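PDB 1VKY: S-adenosylmethionine:tRNA ribosyltransferase-isomerase from Thermotoga maritima, which probably transfers and isomerises the ribose of S-adenosylmethionine onto the 7-aminomethyl-7-deazaguanine of tRNA, giving epoxyqueuosine, a late step of queuosine biosynthesis. Local coordinates for residues Ile256-Thr261 with Arg265-Ile270; Asn302-Arg307 with Met312-Phe317. One frame throughout, in Å; residues are numbered along the deposited sequence.

Interaction 1 (Ile256-Thr261 with Arg265-Ile270); sequences IVAVGT and RTLETI
Strand 256-259 passes through G260 into helix 261-270, which folds back beside it, the CA atoms of A258 and L267 standing 8.5 Å apart and those of T261 and R265 6.3 Å. The backbone joint is a helical i to i+4 hydrogen bond in the first turn, R265 N to T261 O at 3.0 Å. R265 then lays its aliphatic chain against the same oxygen, CG lying 3.3 Å from T261 O. Its CG stands beside the backbone N (chi1 -58°), which keeps the first methylenes close to that carbonyl before the chain bends sharply at chi3.

L267 is the side chain that bridges helix and strand. Its CD1 methyl meets CG2 of I256 at 4.2 Å, the two side chains crossing at a slant, and reaches A258 CB more loosely at 4.5 Å. In I256 the branch that touches is the one opposite the backbone N, CG1 being swung to the N side (chi1 -62°). V257, pointing away from the helix, packs on L68 of strand 67-75. G260 occupies the N-cap position. One turn on, T269 OG1 and T269 N both donate to R265 O, from opposite faces of its carbonyl plane.

This is a beta-alpha unit, in which a strand runs into a helix that packs back on it through a small, buried apolar interface. T261 OG1 is hydrogen-bonded to an unidentified bound molecule at the start of the helix. The strand lies within the mixed sheet between strands 298-302 and 67-75, parallel to both; L246 of helix 240-252 packs on both I256 and L267, while T266 and T269 of helix 261-270 touch Y236 of strand 234-238.

Interaction 2 (Asn302-Arg307 with Met312-Phe317); sequences NFHLPR and MLVAAF
Leaving strand 298-302, the irregular segment 302-307 runs past the side of helix 309-318, which the chain enters directly afterwards; CA of H304 is 8.8 Å from CA of V314, and CA of R307 is 7.6 Å from CA of M312. The main touch is between H304 and V314. CG2 of V314 abuts the imidazole at its edge, near the ring plane, equally close to CD2 and NE2 of H304 at 3.7 Å. The two side chains cross at about a right angle. V314 has CG1 opposite the backbone N (chi1 177°), which leaves CG2 on the N side as the branch that meets the ring. One face of the imidazole is occupied by N302 O, 3.1 Å above the plane and offset toward the rim; this oxygen lies too far from the ring plane to bond well with NE2, whose hydrogen-bond partner is T301 OG1.

The contact thus forms a strand-loop-helix connection at the C-terminal end of strand 298-302, in the mixed sheet. N302 N is hydrogen-bonded to an unidentified bound molecule, which may mark a pocket, and the H304 side chain lies about 4 Å (nearest atoms) from unidentified bound material. Here the loop backbone is also tied down, H304 N to Y327 OH and H304 O to Y20 OH.

At the other end M312 stretches out, extended beyond CG, until its CE methyl rests 3.8 Å from R307 O, a light van der Waals touch. The side chain of R307 starts away from the helix, and its NE makes a salt bridge with D19. Nearby, P24 of the second subunit packs on R307. V314 also packs on V323 of helix 320-332 and I346 of strand 343-346.

In the fold
From the N terminus, strand 256-259 leads through G260 into helix 261-270, and interaction 1 closes that short link with three residues between its segments. The chain then passes strand 279-281 and strand 298-302, the latter pairing in parallel beside 256-259, before interaction 2 closes the next strand-to-helix link with four. The two contacts follow in series, neither nested nor crossed, their centres 15 Å apart. They nevertheless meet in space: L313 CD1 packs 3.7 Å from R265 CG, and T261 CG2 approaches H304 NE2 at 3.9 Å. Helices 261-270 and 309-318, which follow neighbouring strands, thus touch each other; T261 OG1 and N302 N are each hydrogen-bonded to unidentified bound material.

Interaction 1 (Ile256-Thr261 with Arg265-Ile270)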
ATOM      1  N   ILE B 256       7.935  -3.512 -28.754  1.00 25.97           N
ATOM      2  CA  ILE B 256       8.396  -3.739 -27.386  1.00 23.68           C
ATOM      3  C   ILE B 256       7.638  -2.782 -26.447  1.00 22.65           C
ATOM      4  O   ILE B 256       7.748  -1.548 -26.518  1.00 24.24           O
ATOM      5  CB  ILE B 256       9.906  -3.540 -27.288  1.00 23.98           C
ATOM      6  CG1 ILE B 256      10.635  -4.556 -28.170  1.00 27.04           C
ATOM      7  CG2 ILE B 256      10.401  -3.648 -25.828  1.00 24.65           C
ATOM      8  CD1 ILE B 256      12.039  -4.128 -28.462  1.00 29.88           C
ATOM      9  N   VAL B 257       6.800  -3.380 -25.619  1.00 22.53           N
ATOM     10  CA  VAL B 257       5.958  -2.686 -24.716  1.00 21.66           C
ATOM     11  C   VAL B 257       6.536  -2.868 -23.326  1.00 23.03           C
ATOM     12  O   VAL B 257       6.456  -3.949 -22.744  1.00 24.20           O
ATOM     13  CB  VAL B 257       4.482  -3.207 -24.783  1.00 21.23           C
ATOM     14  CG1 VAL B 257       3.561  -2.329 -23.921  1.00 19.92           C
ATOM     15  CG2 VAL B 257       3.951  -3.243 -26.239  1.00 21.40           C
ATOM     16  N   ALA B 258       7.079  -1.795 -22.762  1.00 23.55           N
ATOM     17  CA  ALA B 258       7.615  -1.869 -21.408  1.00 20.21           C
ATOM     18  C   ALA B 258       6.489  -1.744 -20.418  1.00 23.39           C
ATOM     19  O   ALA B 258       5.615  -0.904 -20.567  1.00 21.16           O
ATOM     20  CB  ALA B 258       8.647  -0.802 -21.168  1.00 21.61           C
ATOM     21  N   VAL B 259       6.527  -2.580 -19.381  1.00 22.77           N
ATOM     22  CA  VAL B 259       5.555  -2.465 -18.292  1.00 23.16           C
ATOM     23  C   VAL B 259       6.274  -1.907 -17.081  1.00 23.04           C
ATOM     24  O   VAL B 259       7.073  -2.624 -16.450  1.00 22.44           O
ATOM     25  CB  VAL B 259       4.907  -3.816 -17.969  1.00 23.79           C
ATOM     26  CG1 VAL B 259       3.922  -3.633 -16.793  1.00 28.70           C
ATOM     27  CG2 VAL B 259       4.210  -4.360 -19.203  1.00 28.40           C
ATOM     28  N   GLY B 260       6.055  -0.618 -16.830  1.00 24.06           N
ATOM     29  CA  GLY B 260       6.680   0.097 -15.703  1.00 24.37           C
ATOM     30  C   GLY B 260       7.945   0.847 -16.053  1.00 26.24           C
ATOM     31  O   GLY B 260       8.665   0.454 -16.944  1.00 22.93           O
ATOM     32  N   THR B 261       8.199   1.948 -15.351  1.00 24.57           N
ATOM     33  CA  THR B 261       9.345   2.828 -15.568  1.00 26.73           C
ATOM     34  C   THR B 261      10.669   2.176 -15.233  1.00 26.82           C
ATOM     35  O   THR B 261      11.713   2.492 -15.862  1.00 26.82           O
ATOM     36  CB  THR B 261       9.227   4.109 -14.725  1.00 28.04           C
ATOM     37  OG1 THR B 261       9.026   3.763 -13.349  1.00 26.84           O
ATOM     38  CG2 THR B 261       7.988   4.916 -15.097  1.00 27.80           C
ATOM     39  N   ARG B 265      13.923   2.149 -17.805  1.00 24.60           N
ATOM     40  CA  ARG B 265      15.292   2.558 -17.484  1.00 24.52           C
ATOM     41  C   ARG B 265      16.258   1.453 -17.763  1.00 23.47           C
ATOM     42  O   ARG B 265      17.336   1.698 -18.285  1.00 23.69           O
ATOM     43  CB  ARG B 265      15.414   3.033 -16.020  1.00 28.55           C
ATOM     44  CG  ARG B 265      14.488   4.207 -15.648  1.00 34.78           C
ATOM     45  CD  ARG B 265      14.650   4.774 -14.151  1.00 38.93           C
ATOM     46  NE  ARG B 265      15.517   3.872 -13.405  1.00 55.42           N
ATOM     47  CZ  ARG B 265      15.149   3.021 -12.461  1.00 62.46           C
ATOM     48  NH1 ARG B 265      13.894   2.967 -12.035  1.00 65.12           N
ATOM     49  NH2 ARG B 265      16.071   2.213 -11.925  1.00 66.02           N
ATOM     50  N   THR B 266      15.884   0.204 -17.493  1.00 22.51           N
ATOM     51  CA  THR B 266      16.777  -0.918 -17.798  1.00 21.70           C
ATOM     52  C   THR B 266      17.007  -1.092 -19.275  1.00 19.94           C
ATOM     53  O   THR B 266      18.141  -1.216 -19.724  1.00 21.21           O
ATOM     54  CB  THR B 266      16.208  -2.242 -17.165  1.00 25.67           C
ATOM     55  OG1 THR B 266      16.380  -2.158 -15.732  1.00 25.63           O
ATOM     56  CG2 THR B 266      17.053  -3.462 -17.608  1.00 23.95           C
ATOM     57  N   LEU B 267      15.932  -1.103 -20.052  1.00 19.19           N
ATOM     58  CA  LEU B 267      16.058  -1.263 -21.481  1.00 20.67           C
ATOM     59  C   LEU B 267      16.787  -0.113 -22.203  1.00 21.59           C
ATOM     60  O   LEU B 267      17.583  -0.358 -23.135  1.00 21.63           O
ATOM     61  CB  LEU B 267      14.686  -1.477 -22.095  1.00 24.09           C
ATOM     62  CG  LEU B 267      13.949  -2.786 -21.721  1.00 20.87           C
ATOM     63  CD1 LEU B 267      12.562  -2.661 -22.374  1.00 25.20           C
ATOM     64  CD2 LEU B 267      14.668  -4.043 -22.160  1.00 21.65           C
ATOM     65  N   GLU B 268      16.497   1.130 -21.814  1.00 23.65           N
ATOM     66  CA  GLU B 268      17.203   2.278 -22.422  1.00 24.10           C
ATOM     67  C   GLU B 268      18.673   2.382 -22.001  1.00 24.82           C
ATOM     68  O   GLU B 268      19.528   2.889 -22.747  1.00 26.71           O
ATOM     69  CB  GLU B 268      16.435   3.577 -22.154  1.00 23.53           C
ATOM     70  CG  GLU B 268      15.086   3.612 -22.852  1.00 19.17           C
ATOM     71  CD  GLU B 268      15.157   3.437 -24.368  1.00 21.24           C
ATOM     72  OE1 GLU B 268      16.031   4.075 -25.004  1.00 22.32           O
ATOM     73  OE2 GLU B 268      14.344   2.683 -24.943  1.00 25.97           O
ATOM     74  N   THR B 269      19.003   1.848 -20.837  1.00 23.50           N
ATOM     75  CA  THR B 269      20.380   1.678 -20.433  1.00 24.63           C
ATOM     76  C   THR B 269      21.125   0.666 -21.332  1.00 26.08           C
ATOM     77  O   THR B 269      22.217   0.968 -21.878  1.00 23.56           O
ATOM     78  CB  THR B 269      20.409   1.235 -18.967  1.00 23.57           C
ATOM     79  OG1 THR B 269      19.884   2.270 -18.135  1.00 22.14           O
ATOM     80  CG2 THR B 269      21.834   0.968 -18.497  1.00 30.65           C
ATOM     81  N   ILE B 270      20.566  -0.529 -21.524  1.00 24.32           N
ATOM     82  CA  ILE B 270      21.282  -1.522 -22.357  1.00 25.02           C
ATOM     83  C   ILE B 270      21.304  -1.165 -23.833  1.00 25.33           C
ATOM     84  O   ILE B 270      22.208  -1.592 -24.556  1.00 25.24           O
ATOM     85  CB  ILE B 270      20.761  -3.003 -22.177  1.00 24.07           C
ATOM     86  CG1 ILE B 270      19.376  -3.184 -22.799  1.00 27.95           C
ATOM     87  CG2 ILE B 270      20.791  -3.381 -20.735  1.00 22.57           C
ATOM     88  CD1 ILE B 270      18.973  -4.574 -22.993  1.00 30.35           C
TER

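Interaction 2 (Asn302-Arg307 with Met312-Phe317)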
ATOM      1  N   ASN B 302       1.892   3.675 -14.086  1.00 26.09           N
ATOM      2  CA  ASN B 302       0.927   4.326 -13.186  1.00 27.03           C
ATOM      3  C   ASN B 302       0.885   5.812 -13.412  1.00 29.06           C
ATOM      4  O   ASN B 302       1.608   6.351 -14.249  1.00 26.70           O
ATOM      5  CB  ASN B 302       1.265   3.999 -11.714  1.00 30.32           C
ATOM      6  CG  ASN B 302       1.115   2.496 -11.376  1.00 34.95           C
ATOM      7  OD1 ASN B 302       0.325   1.770 -11.987  1.00 40.34           O
ATOM      8  ND2 ASN B 302       1.894   2.046 -10.401  1.00 41.36           N
ATOM      9  N   PHE B 303      -0.043   6.467 -12.707  1.00 26.82           N
ATOM     10  CA  PHE B 303      -0.101   7.926 -12.623  1.00 26.38           C
ATOM     11  C   PHE B 303       0.827   8.410 -11.516  1.00 26.44           C
ATOM     12  O   PHE B 303       0.667   8.021 -10.366  1.00 28.12           O
ATOM     13  CB  PHE B 303      -1.535   8.374 -12.391  1.00 27.58           C
ATOM     14  CG  PHE B 303      -2.357   8.349 -13.624  1.00 23.80           C
ATOM     15  CD1 PHE B 303      -3.020   7.238 -13.996  1.00 29.49           C
ATOM     16  CD2 PHE B 303      -2.415   9.467 -14.438  1.00 24.91           C
ATOM     17  CE1 PHE B 303      -3.799   7.233 -15.153  1.00 29.34           C
ATOM     18  CE2 PHE B 303      -3.141   9.474 -15.586  1.00 25.80           C
ATOM     19  CZ  PHE B 303      -3.851   8.354 -15.948  1.00 24.42           C
ATOM     20  N   HIS B 304       1.799   9.252 -11.871  1.00 26.34           N
ATOM     21  CA  HIS B 304       2.866   9.622 -10.953  1.00 25.95           C
ATOM     22  C   HIS B 304       2.567  10.953 -10.293  1.00 25.77           C
ATOM     23  O   HIS B 304       1.717  11.677 -10.738  1.00 27.07           O
ATOM     24  CB  HIS B 304       4.199   9.621 -11.685  1.00 26.76           C
ATOM     25  CG  HIS B 304       4.460   8.333 -12.434  1.00 27.97           C
ATOM     26  ND1 HIS B 304       4.670   7.135 -11.788  1.00 27.47           N
ATOM     27  CD2 HIS B 304       4.449   8.045 -13.760  1.00 25.82           C
ATOM     28  CE1 HIS B 304       4.816   6.169 -12.683  1.00 33.80           C
ATOM     29  NE2 HIS B 304       4.687   6.696 -13.887  1.00 29.46           N
ATOM     30  N   LEU B 305       3.289  11.270  -9.223  1.00 26.19           N
ATOM     31  CA  LEU B 305       2.983  12.436  -8.422  1.00 26.61           C
ATOM     32  C   LEU B 305       3.581  13.698  -9.039  1.00 29.29           C
ATOM     33  O   LEU B 305       4.608  13.619  -9.773  1.00 27.40           O
ATOM     34  CB  LEU B 305       3.539  12.187  -7.002  1.00 29.74           C
ATOM     35  CG  LEU B 305       2.996  10.960  -6.223  1.00 34.76           C
ATOM     36  CD1 LEU B 305       3.836  10.653  -4.974  1.00 43.58           C
ATOM     37  CD2 LEU B 305       1.536  11.215  -5.843  1.00 39.18           C
ATOM     38  N   PRO B 306       2.989  14.859  -8.719  1.00 29.87           N
ATOM     39  CA  PRO B 306       3.550  16.139  -9.100  1.00 28.18           C
ATOM     40  C   PRO B 306       5.021  16.218  -8.804  1.00 30.68           C
ATOM     41  O   PRO B 306       5.497  15.763  -7.747  1.00 28.87           O
ATOM     42  CB  PRO B 306       2.779  17.153  -8.227  1.00 33.73           C
ATOM     43  CG  PRO B 306       1.454  16.502  -7.953  1.00 26.63           C
ATOM     44  CD  PRO B 306       1.744  15.028  -7.933  1.00 29.58           C
ATOM     45  N   ARG B 307       5.757  16.723  -9.792  1.00 30.94           N
ATOM     46  CA  ARG B 307       7.187  16.967  -9.649  1.00 33.11           C
ATOM     47  C   ARG B 307       8.020  15.700  -9.515  1.00 32.36           C
ATOM     48  O   ARG B 307       9.209  15.803  -9.244  1.00 32.72           O
ATOM     49  CB  ARG B 307       7.470  17.892  -8.436  1.00 34.24           C
ATOM     50  CG  ARG B 307       6.725  19.265  -8.453  1.00 37.22           C
ATOM     51  CD  ARG B 307       6.842  20.046  -7.130  1.00 40.96           C
ATOM     52  NE  ARG B 307       5.631  19.823  -6.323  1.00 61.56           N
ATOM     53  CZ  ARG B 307       5.556  19.203  -5.142  1.00 60.72           C
ATOM     54  NH1 ARG B 307       6.623  18.746  -4.485  1.00 60.23           N
ATOM     55  NH2 ARG B 307       4.364  19.071  -4.598  1.00 67.10           N
ATOM     56  N   MET B 312       8.641  12.988 -14.945  1.00 24.09           N
ATOM     57  CA  MET B 312       9.595  13.510 -15.935  1.00 25.42           C
ATOM     58  C   MET B 312       9.947  12.442 -17.002  1.00 26.49           C
ATOM     59  O   MET B 312      10.056  12.748 -18.185  1.00 23.40           O
ATOM     60  CB  MET B 312      10.873  14.006 -15.270  1.00 27.47           C
ATOM     61  CG  MET B 312      10.682  15.206 -14.321  1.00 28.22           C
ATOM     62  SD  MET B 312      12.176  15.409 -13.327  1.00 30.84           S
ATOM     63  CE  MET B 312      11.533  16.649 -12.179  1.00 36.40           C
ATOM     64  N   LEU B 313      10.098  11.189 -16.584  1.00 25.51           N
ATOM     65  CA  LEU B 313      10.395  10.106 -17.541  1.00 22.33           C
ATOM     66  C   LEU B 313       9.218   9.903 -18.493  1.00 22.68           C
ATOM     67  O   LEU B 313       9.398   9.802 -19.688  1.00 22.30           O
ATOM     68  CB  LEU B 313      10.684   8.825 -16.775  1.00 25.25           C
ATOM     69  CG  LEU B 313      11.042   7.519 -17.495  1.00 24.41           C
ATOM     70  CD1 LEU B 313      11.767   6.572 -16.513  1.00 29.25           C
ATOM     71  CD2 LEU B 313       9.824   6.844 -18.069  1.00 28.92           C
ATOM     72  N   VAL B 314       8.005   9.800 -17.966  1.00 23.86           N
ATOM     73  CA  VAL B 314       6.841   9.610 -18.815  1.00 26.52           C
ATOM     74  C   VAL B 314       6.620  10.806 -19.754  1.00 25.67           C
ATOM     75  O   VAL B 314       6.238  10.648 -20.918  1.00 24.60           O
ATOM     76  CB  VAL B 314       5.571   9.314 -17.971  1.00 27.47           C
ATOM     77  CG1 VAL B 314       4.399   9.198 -18.838  1.00 36.06           C
ATOM     78  CG2 VAL B 314       5.769   8.010 -17.212  1.00 27.36           C
ATOM     79  N   ALA B 315       6.893  12.009 -19.274  1.00 23.49           N
ATOM     80  CA  ALA B 315       6.828  13.195 -20.123  1.00 26.30           C
ATOM     81  C   ALA B 315       7.823  13.086 -21.287  1.00 26.95           C
ATOM     82  O   ALA B 315       7.506  13.439 -22.426  1.00 27.58           O
ATOM     83  CB  ALA B 315       7.125  14.453 -19.266  1.00 27.84           C
ATOM     84  N   ALA B 316       9.012  12.550 -21.026  1.00 25.88           N
ATOM     85  CA  ALA B 316       9.967  12.372 -22.103  1.00 23.90           C
ATOM     86  C   ALA B 316       9.360  11.384 -23.097  1.00 23.31           C
ATOM     87  O   ALA B 316       9.558  11.510 -24.296  1.00 24.74           O
ATOM     88  CB  ALA B 316      11.287  11.868 -21.592  1.00 23.32           C
ATOM     89  N   PHE B 317       8.646  10.375 -22.604  1.00 23.83           N
ATOM     90  CA  PHE B 317       8.163   9.306 -23.504  1.00 23.78           C
ATOM     91  C   PHE B 317       6.991   9.771 -24.386  1.00 25.91           C
ATOM     92  O   PHE B 317       6.934   9.478 -25.571  1.00 25.52           O
ATOM     93  CB  PHE B 317       7.737   8.080 -22.698  1.00 21.30           C
ATOM     94  CG  PHE B 317       7.455   6.906 -23.560  1.00 19.94           C
ATOM     95  CD1 PHE B 317       8.506   6.175 -24.114  1.00 19.52           C
ATOM     96  CD2 PHE B 317       6.160   6.555 -23.883  1.00 21.58           C
ATOM     97  CE1 PHE B 317       8.255   5.104 -24.974  1.00 23.52           C
ATOM     98  CE2 PHE B 317       5.911   5.450 -24.760  1.00 19.88           C
ATOM     99  CZ  PHE B 317       6.980   4.748 -25.278  1.00 23.50           C
TER